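Local coordinates for transcription factor inhibitor I-kappa-B-beta (Mus musculus, PDB 1OY3), which inhibits NF-kappa-B by binding it and trapping it in the cytoplasm, through a domain built of ankyrin repeats, at residues C[63-68]-C[95-100]; C[69-74]-C[148-153]. All coordinates share one frame; numbering follows the deposited sequence.

Contact 1: C[63-68]-C[95-100]; sequences KLYAAG and CVLLQP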
ATOM      1  N   LYS C  63      23.979   7.168  -9.420  1.00 10.62           N
ATOM      2  CA  LYS C  63      24.418   8.553  -9.574  1.00 14.23           C
ATOM      3  C   LYS C  63      23.703   9.420  -8.561  1.00 13.79           C
ATOM      4  O   LYS C  63      24.331  10.174  -7.813  1.00 17.08           O
ATOM      5  CB  LYS C  63      24.115   9.052 -10.981  1.00 11.36           C
ATOM      6  CG  LYS C  63      24.880   8.332 -12.064  1.00 14.16           C
ATOM      7  CD  LYS C  63      24.589   8.976 -13.410  1.00 18.87           C
ATOM      8  CE  LYS C  63      25.369   8.317 -14.522  1.00 18.50           C
ATOM      9  NZ  LYS C  63      24.964   8.913 -15.817  1.00 27.59           N
ATOM     10  N   LEU C  64      22.380   9.291  -8.524  1.00 14.60           N
ATOM     11  CA  LEU C  64      21.565  10.054  -7.593  1.00 15.84           C
ATOM     12  C   LEU C  64      21.960   9.715  -6.161  1.00 19.77           C
ATOM     13  O   LEU C  64      22.119  10.610  -5.324  1.00 20.14           O
ATOM     14  CB  LEU C  64      20.072   9.760  -7.842  1.00 13.51           C
ATOM     15  CG  LEU C  64      19.628  10.220  -9.235  1.00 16.57           C
ATOM     16  CD1 LEU C  64      18.247   9.678  -9.596  1.00 16.76           C
ATOM     17  CD2 LEU C  64      19.640  11.751  -9.264  1.00 20.75           C
ATOM     18  N   TYR C  65      22.146   8.427  -5.885  1.00 16.60           N
ATOM     19  CA  TYR C  65      22.518   7.977  -4.540  1.00 15.95           C
ATOM     20  C   TYR C  65      23.924   8.495  -4.190  1.00 18.79           C
ATOM     21  O   TYR C  65      24.164   9.005  -3.094  1.00 20.44           O
ATOM     22  CB  TYR C  65      22.485   6.438  -4.484  1.00 16.33           C
ATOM     23  CG  TYR C  65      22.599   5.815  -3.097  1.00 12.38           C
ATOM     24  CD1 TYR C  65      23.140   4.536  -2.943  1.00 12.27           C
ATOM     25  CD2 TYR C  65      22.130   6.469  -1.956  1.00 14.40           C
ATOM     26  CE1 TYR C  65      23.214   3.929  -1.706  1.00 13.34           C
ATOM     27  CE2 TYR C  65      22.191   5.854  -0.689  1.00  5.50           C
ATOM     28  CZ  TYR C  65      22.737   4.584  -0.585  1.00 11.60           C
ATOM     29  OH  TYR C  65      22.790   3.938   0.637  1.00 15.22           O
ATOM     30  N   ALA C  66      24.843   8.370  -5.140  1.00 20.53           N
ATOM     31  CA  ALA C  66      26.215   8.814  -4.953  1.00 18.08           C
ATOM     32  C   ALA C  66      26.239  10.313  -4.699  1.00 20.00           C
ATOM     33  O   ALA C  66      27.032  10.796  -3.891  1.00 15.97           O
ATOM     34  CB  ALA C  66      27.053   8.478  -6.194  1.00 13.77           C
ATOM     35  N   ALA C  67      25.361  11.034  -5.399  1.00 19.04           N
ATOM     36  CA  ALA C  67      25.253  12.484  -5.283  1.00 17.03           C
ATOM     37  C   ALA C  67      24.642  12.932  -3.968  1.00 20.87           C
ATOM     38  O   ALA C  67      24.629  14.122  -3.665  1.00 24.40           O
ATOM     39  CB  ALA C  67      24.433  13.042  -6.447  1.00 14.55           C
ATOM     40  N   GLY C  68      24.112  11.990  -3.193  1.00 20.36           N
ATOM     41  CA  GLY C  68      23.535  12.352  -1.911  1.00 18.00           C
ATOM     42  C   GLY C  68      22.020  12.456  -1.831  1.00 18.19           C
ATOM     43  O   GLY C  68      21.497  13.064  -0.896  1.00 16.96           O
ATOM     44  N   CYS C  95      19.620  -3.299  -5.002  1.00 20.06           N
ATOM     45  CA  CYS C  95      20.983  -3.671  -4.662  1.00 22.77           C
ATOM     46  C   CYS C  95      21.876  -2.426  -4.477  1.00 21.06           C
ATOM     47  O   CYS C  95      22.671  -2.337  -3.531  1.00 17.15           O
ATOM     48  CB  CYS C  95      21.512  -4.586  -5.763  1.00 23.88           C
ATOM     49  SG  CYS C  95      23.039  -5.389  -5.365  1.00 40.66           S
ATOM     50  N   VAL C  96      21.734  -1.467  -5.384  1.00 19.37           N
ATOM     51  CA  VAL C  96      22.488  -0.218  -5.306  1.00 17.50           C
ATOM     52  C   VAL C  96      22.143   0.507  -4.000  1.00 18.30           C
ATOM     53  O   VAL C  96      23.017   1.036  -3.314  1.00 21.41           O
ATOM     54  CB  VAL C  96      22.129   0.731  -6.477  1.00 20.27           C
ATOM     55  CG1 VAL C  96      22.786   2.071  -6.267  1.00  7.97           C
ATOM     56  CG2 VAL C  96      22.551   0.112  -7.813  1.00 17.06           C
ATOM     57  N   LEU C  97      20.858   0.531  -3.661  1.00 18.95           N
ATOM     58  CA  LEU C  97      20.416   1.214  -2.454  1.00 18.17           C
ATOM     59  C   LEU C  97      20.777   0.506  -1.157  1.00 17.89           C
ATOM     60  O   LEU C  97      21.091   1.161  -0.160  1.00 14.09           O
ATOM     61  CB  LEU C  97      18.903   1.433  -2.486  1.00 13.91           C
ATOM     62  CG  LEU C  97      18.345   2.377  -3.558  1.00 16.48           C
ATOM     63  CD1 LEU C  97      16.828   2.352  -3.498  1.00 13.23           C
ATOM     64  CD2 LEU C  97      18.880   3.797  -3.351  1.00 12.78           C
ATOM     65  N   LEU C  98      20.736  -0.824  -1.180  1.00 16.84           N
ATOM     66  CA  LEU C  98      21.005  -1.639  -0.000  1.00 18.95           C
ATOM     67  C   LEU C  98      22.473  -1.818   0.421  1.00 15.58           C
ATOM     68  O   LEU C  98      22.940  -2.940   0.609  1.00 10.66           O
ATOM     69  CB  LEU C  98      20.345  -3.009  -0.193  1.00 19.64           C
ATOM     70  CG  LEU C  98      18.817  -2.952  -0.346  1.00 18.32           C
ATOM     71  CD1 LEU C  98      18.286  -4.294  -0.810  1.00 24.82           C
ATOM     72  CD2 LEU C  98      18.188  -2.545   0.969  1.00 20.16           C
ATOM     73  N   GLN C  99      23.184  -0.706   0.570  1.00 17.04           N
ATOM     74  CA  GLN C  99      24.591  -0.706   0.987  1.00 16.89           C
ATOM     75  C   GLN C  99      24.979   0.733   1.277  1.00 18.25           C
ATOM     76  O   GLN C  99      24.248   1.648   0.926  1.00 17.47           O
ATOM     77  CB  GLN C  99      25.491  -1.269  -0.122  1.00 21.16           C
ATOM     78  CG  GLN C  99      25.521  -0.452  -1.406  1.00 15.24           C
ATOM     79  CD  GLN C  99      26.245  -1.172  -2.547  1.00 16.98           C
ATOM     80  OE1 GLN C  99      25.615  -1.706  -3.461  1.00 17.16           O
ATOM     81  NE2 GLN C  99      27.567  -1.196  -2.487  1.00 13.38           N
ATOM     82  N   PRO C 100      26.130   0.949   1.933  1.00 16.44           N
ATOM     83  CA  PRO C 100      26.558   2.312   2.240  1.00 17.95           C
ATOM     84  C   PRO C 100      26.657   3.139   0.964  1.00 17.37           C
ATOM     85  O   PRO C 100      27.171   2.670  -0.044  1.00 16.41           O
ATOM     86  CB  PRO C 100      27.918   2.103   2.897  1.00 17.56           C
ATOM     87  CG  PRO C 100      27.750   0.769   3.575  1.00 19.73           C
ATOM     88  CD  PRO C 100      27.050  -0.038   2.524  1.00 18.50           C
TER
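Two neighbouring ankyrin repeats meet here through their second helices: Tyr65, in the last turn of helix 58-66, reaches across to the C-terminal end of helix 91-97. With CG anti to the backbone N (chi1 -169°), the ring points toward helix 91-97, and Tyr65 OH donates a 2.7 Å hydrogen bond to Gln99 O. The C=O...donor angle of 168° makes the approach almost head-on, and the acceptor lies at the ring edge, in plane. A tyrosine suits this place because it is greasy along its length and polar at its end. Leu97 CD2 sits over one face, 4.2 Å from Tyr65 CG and offset toward the rim, while Val96 CG1 comes within 4.2 Å of Tyr65 CD1 as the two side chains pass in opposite directions. Beyond the helix end, an inverse gamma turn centred on Leu98 leads the chain to Gln99, whose backbone serves as the acceptor. Past helix 58-66, Gly68 closes a Schellman motif, with the positive phi that favours glycine. Trp147 and Pro102 also touch the Tyr65 side chain. The bond from Tyr65 to Gln99 is particular to this pair, but side-by-side packing of second helices is characteristic of the ankyrin-repeat stack.

Contact 2: C[69-74]-C[148-153]; sequences AGVLVA and RLQLEA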
ATOM      1  N   ALA C  69      21.312  11.866  -2.793  1.00 15.77           N
ATOM      2  CA  ALA C  69      19.854  11.905  -2.791  1.00 17.26           C
ATOM      3  C   ALA C  69      19.314  11.164  -1.557  1.00 20.09           C
ATOM      4  O   ALA C  69      19.825  10.098  -1.191  1.00 20.70           O
ATOM      5  CB  ALA C  69      19.321  11.261  -4.073  1.00 15.59           C
ATOM      6  N   GLY C  70      18.302  11.746  -0.918  1.00 23.69           N
ATOM      7  CA  GLY C  70      17.684  11.147   0.256  1.00 24.83           C
ATOM      8  C   GLY C  70      17.010   9.827  -0.076  1.00 24.40           C
ATOM      9  O   GLY C  70      16.219   9.734  -1.009  1.00 28.46           O
ATOM     10  N   VAL C  71      17.307   8.799   0.703  1.00 25.73           N
ATOM     11  CA  VAL C  71      16.759   7.482   0.434  1.00 25.11           C
ATOM     12  C   VAL C  71      15.502   7.141   1.247  1.00 24.82           C
ATOM     13  O   VAL C  71      14.883   6.100   1.039  1.00 25.91           O
ATOM     14  CB  VAL C  71      17.855   6.412   0.660  1.00 22.85           C
ATOM     15  CG1 VAL C  71      18.022   6.122   2.144  1.00 20.60           C
ATOM     16  CG2 VAL C  71      17.530   5.176  -0.109  1.00 29.51           C
ATOM     17  N   LEU C  72      15.127   8.017   2.169  1.00 22.20           N
ATOM     18  CA  LEU C  72      13.944   7.786   2.994  1.00 24.35           C
ATOM     19  C   LEU C  72      12.773   8.651   2.566  1.00 21.86           C
ATOM     20  O   LEU C  72      11.655   8.453   3.033  1.00 24.97           O
ATOM     21  CB  LEU C  72      14.254   8.049   4.474  1.00 18.48           C
ATOM     22  CG  LEU C  72      15.260   7.104   5.134  1.00 27.47           C
ATOM     23  CD1 LEU C  72      15.327   7.397   6.621  1.00 21.56           C
ATOM     24  CD2 LEU C  72      14.841   5.660   4.915  1.00 27.22           C
ATOM     25  N   VAL C  73      13.021   9.613   1.688  1.00 21.94           N
ATOM     26  CA  VAL C  73      11.950  10.487   1.227  1.00 22.09           C
ATOM     27  C   VAL C  73      10.837   9.604   0.685  1.00 20.60           C
ATOM     28  O   VAL C  73      11.102   8.591   0.049  1.00 23.83           O
ATOM     29  CB  VAL C  73      12.445  11.455   0.116  1.00 24.28           C
ATOM     30  CG1 VAL C  73      11.307  12.368  -0.330  1.00 22.40           C
ATOM     31  CG2 VAL C  73      13.621  12.289   0.642  1.00 19.22           C
ATOM     32  N   ALA C  74       9.593   9.976   0.958  1.00 20.54           N
ATOM     33  CA  ALA C  74       8.453   9.196   0.498  1.00 21.15           C
ATOM     34  C   ALA C  74       7.554   9.991  -0.438  1.00 17.98           C
ATOM     35  O   ALA C  74       7.330  11.179  -0.233  1.00 22.88           O
ATOM     36  CB  ALA C  74       7.642   8.723   1.691  1.00 21.51           C
ATOM     37  N   ARG C 148      20.509   1.025   6.353  1.00 21.09           N
ATOM     38  CA  ARG C 148      19.574  -0.014   6.783  1.00 25.10           C
ATOM     39  C   ARG C 148      18.225   0.520   7.278  1.00 25.46           C
ATOM     40  O   ARG C 148      17.284  -0.246   7.490  1.00 25.65           O
ATOM     41  CB  ARG C 148      20.215  -0.881   7.873  1.00 26.78           C
ATOM     42  CG  ARG C 148      21.302  -1.822   7.373  1.00 29.19           C
ATOM     43  CD  ARG C 148      21.638  -2.864   8.446  1.00 37.69           C
ATOM     44  NE  ARG C 148      22.385  -4.001   7.913  1.00 40.78           N
ATOM     45  CZ  ARG C 148      23.655  -3.951   7.521  1.00 44.29           C
ATOM     46  NH1 ARG C 148      24.333  -2.813   7.607  1.00 48.46           N
ATOM     47  NH2 ARG C 148      24.249  -5.038   7.036  1.00 42.37           N
ATOM     48  N   LEU C 149      18.134   1.831   7.469  1.00 22.91           N
ATOM     49  CA  LEU C 149      16.890   2.441   7.909  1.00 26.09           C
ATOM     50  C   LEU C 149      15.857   2.346   6.781  1.00 25.03           C
ATOM     51  O   LEU C 149      14.687   2.644   6.988  1.00 25.31           O
ATOM     52  CB  LEU C 149      17.115   3.909   8.290  1.00 24.62           C
ATOM     53  CG  LEU C 149      18.144   4.146   9.401  1.00 29.08           C
ATOM     54  CD1 LEU C 149      18.416   5.637   9.553  1.00 23.64           C
ATOM     55  CD2 LEU C 149      17.635   3.552  10.705  1.00 23.49           C
ATOM     56  N   GLN C 150      16.297   1.937   5.590  1.00 21.23           N
ATOM     57  CA  GLN C 150      15.392   1.797   4.443  1.00 13.86           C
ATOM     58  C   GLN C 150      14.576   0.509   4.567  1.00 14.53           C
ATOM     59  O   GLN C 150      13.420   0.430   4.127  1.00 15.74           O
ATOM     60  CB  GLN C 150      16.182   1.723   3.134  1.00 12.83           C
ATOM     61  CG  GLN C 150      16.948   2.978   2.741  1.00 13.04           C
ATOM     62  CD  GLN C 150      17.868   2.734   1.541  1.00 15.60           C
ATOM     63  OE1 GLN C 150      17.407   2.603   0.404  1.00 14.50           O
ATOM     64  NE2 GLN C 150      19.170   2.648   1.799  1.00 15.08           N
ATOM     65  N   LEU C 151      15.191  -0.490   5.182  1.00 17.35           N
ATOM     66  CA  LEU C 151      14.602  -1.804   5.347  1.00 19.66           C
ATOM     67  C   LEU C 151      13.298  -1.845   6.104  1.00 19.26           C
ATOM     68  O   LEU C 151      12.434  -2.666   5.821  1.00 19.24           O
ATOM     69  CB  LEU C 151      15.604  -2.745   6.032  1.00 20.91           C
ATOM     70  CG  LEU C 151      16.920  -2.998   5.297  1.00 28.42           C
ATOM     71  CD1 LEU C 151      17.763  -3.971   6.124  1.00 25.18           C
ATOM     72  CD2 LEU C 151      16.647  -3.558   3.897  1.00 18.13           C
ATOM     73  N   GLU C 152      13.154  -0.975   7.087  1.00 18.09           N
ATOM     74  CA  GLU C 152      11.932  -0.989   7.863  1.00 21.50           C
ATOM     75  C   GLU C 152      11.071   0.256   7.654  1.00 17.50           C
ATOM     76  O   GLU C 152      10.148   0.519   8.417  1.00 21.44           O
ATOM     77  CB  GLU C 152      12.279  -1.217   9.336  1.00 23.92           C
ATOM     78  CG  GLU C 152      13.024  -2.547   9.540  1.00 24.07           C
ATOM     79  CD  GLU C 152      12.232  -3.744   9.023  1.00 30.44           C
ATOM     80  OE1 GLU C 152      12.845  -4.676   8.445  1.00 25.32           O
ATOM     81  OE2 GLU C 152      10.996  -3.757   9.204  1.00 31.68           O
ATOM     82  N   ALA C 153      11.369   1.006   6.595  1.00 18.48           N
ATOM     83  CA  ALA C 153      10.582   2.190   6.277  1.00 18.03           C
ATOM     84  C   ALA C 153       9.179   1.682   5.922  1.00 19.33           C
ATOM     85  O   ALA C 153       9.035   0.697   5.202  1.00 20.58           O
ATOM     86  CB  ALA C 153      11.194   2.940   5.086  1.00 15.88           C
TER
HETATM   87  O   HOH W   1      14.716   3.849  -0.372  1.00 19.70           O
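Val71 keeps CG1 between its backbone N and carbonyl carbon (chi1 79°), which places that methyl beside the Gln150 chain, while Gln150, with CG beside its own backbone N (chi1 -66°) and an extended chain beyond, crosses the valine at about a right angle. The two side chains are modelled very close, closest at Val71 CG2, so the detail of this approach is doubtful. A water bridges the segments, donating to Val71 O at 2.7 Å and to Gln150 OE1 at 3.1 Å. Glutamine suits the buried position because its amide can both donate and accept: NE2 donates to the carbonyl oxygens of Trp147 and Leu97, and OE1 accepts from the water. Leu72 adds a greasy margin, its CD2 3.9 Å from Gln150 CA and its CD1 4.3 Å from Leu149 CB. Leucine fits there, since its branched end spans both residues. Gln150 also opens a type I turn to Ala153, closed by a 3.3 Å bond from Ala153 N to Gln150 O. The loop after helix 58-66 thus meets the loop preceding helix 161-167, with Gln150 also touching Tyr65 of helix 58-66 and Leu82 of helix 81-85, and Ala153 touching His83 of that same helix.

From the N terminus, helix 58-66 brings the chain to segment 63-68, and segment 69-74 follows directly, Leu64 O accepting a probable hydrogen bond from Ala69 N. After helices 81-85 and 91-97, segment 95-100 packs back against segment 63-68, and contact 1 closes a loop of 26 intervening residues. Contact 2 closes later, at 148-153, beyond a region whose residues 109-143 are not modelled. The segments alternate, so the two closures cross; their centres lie about 11 Å apart. Leu97 and Leu98 pack on Val71 and Leu151 respectively, which joins the contacts directly. Together they tie ANK 2 to ANK 3 and to the chain leading into ANK 4.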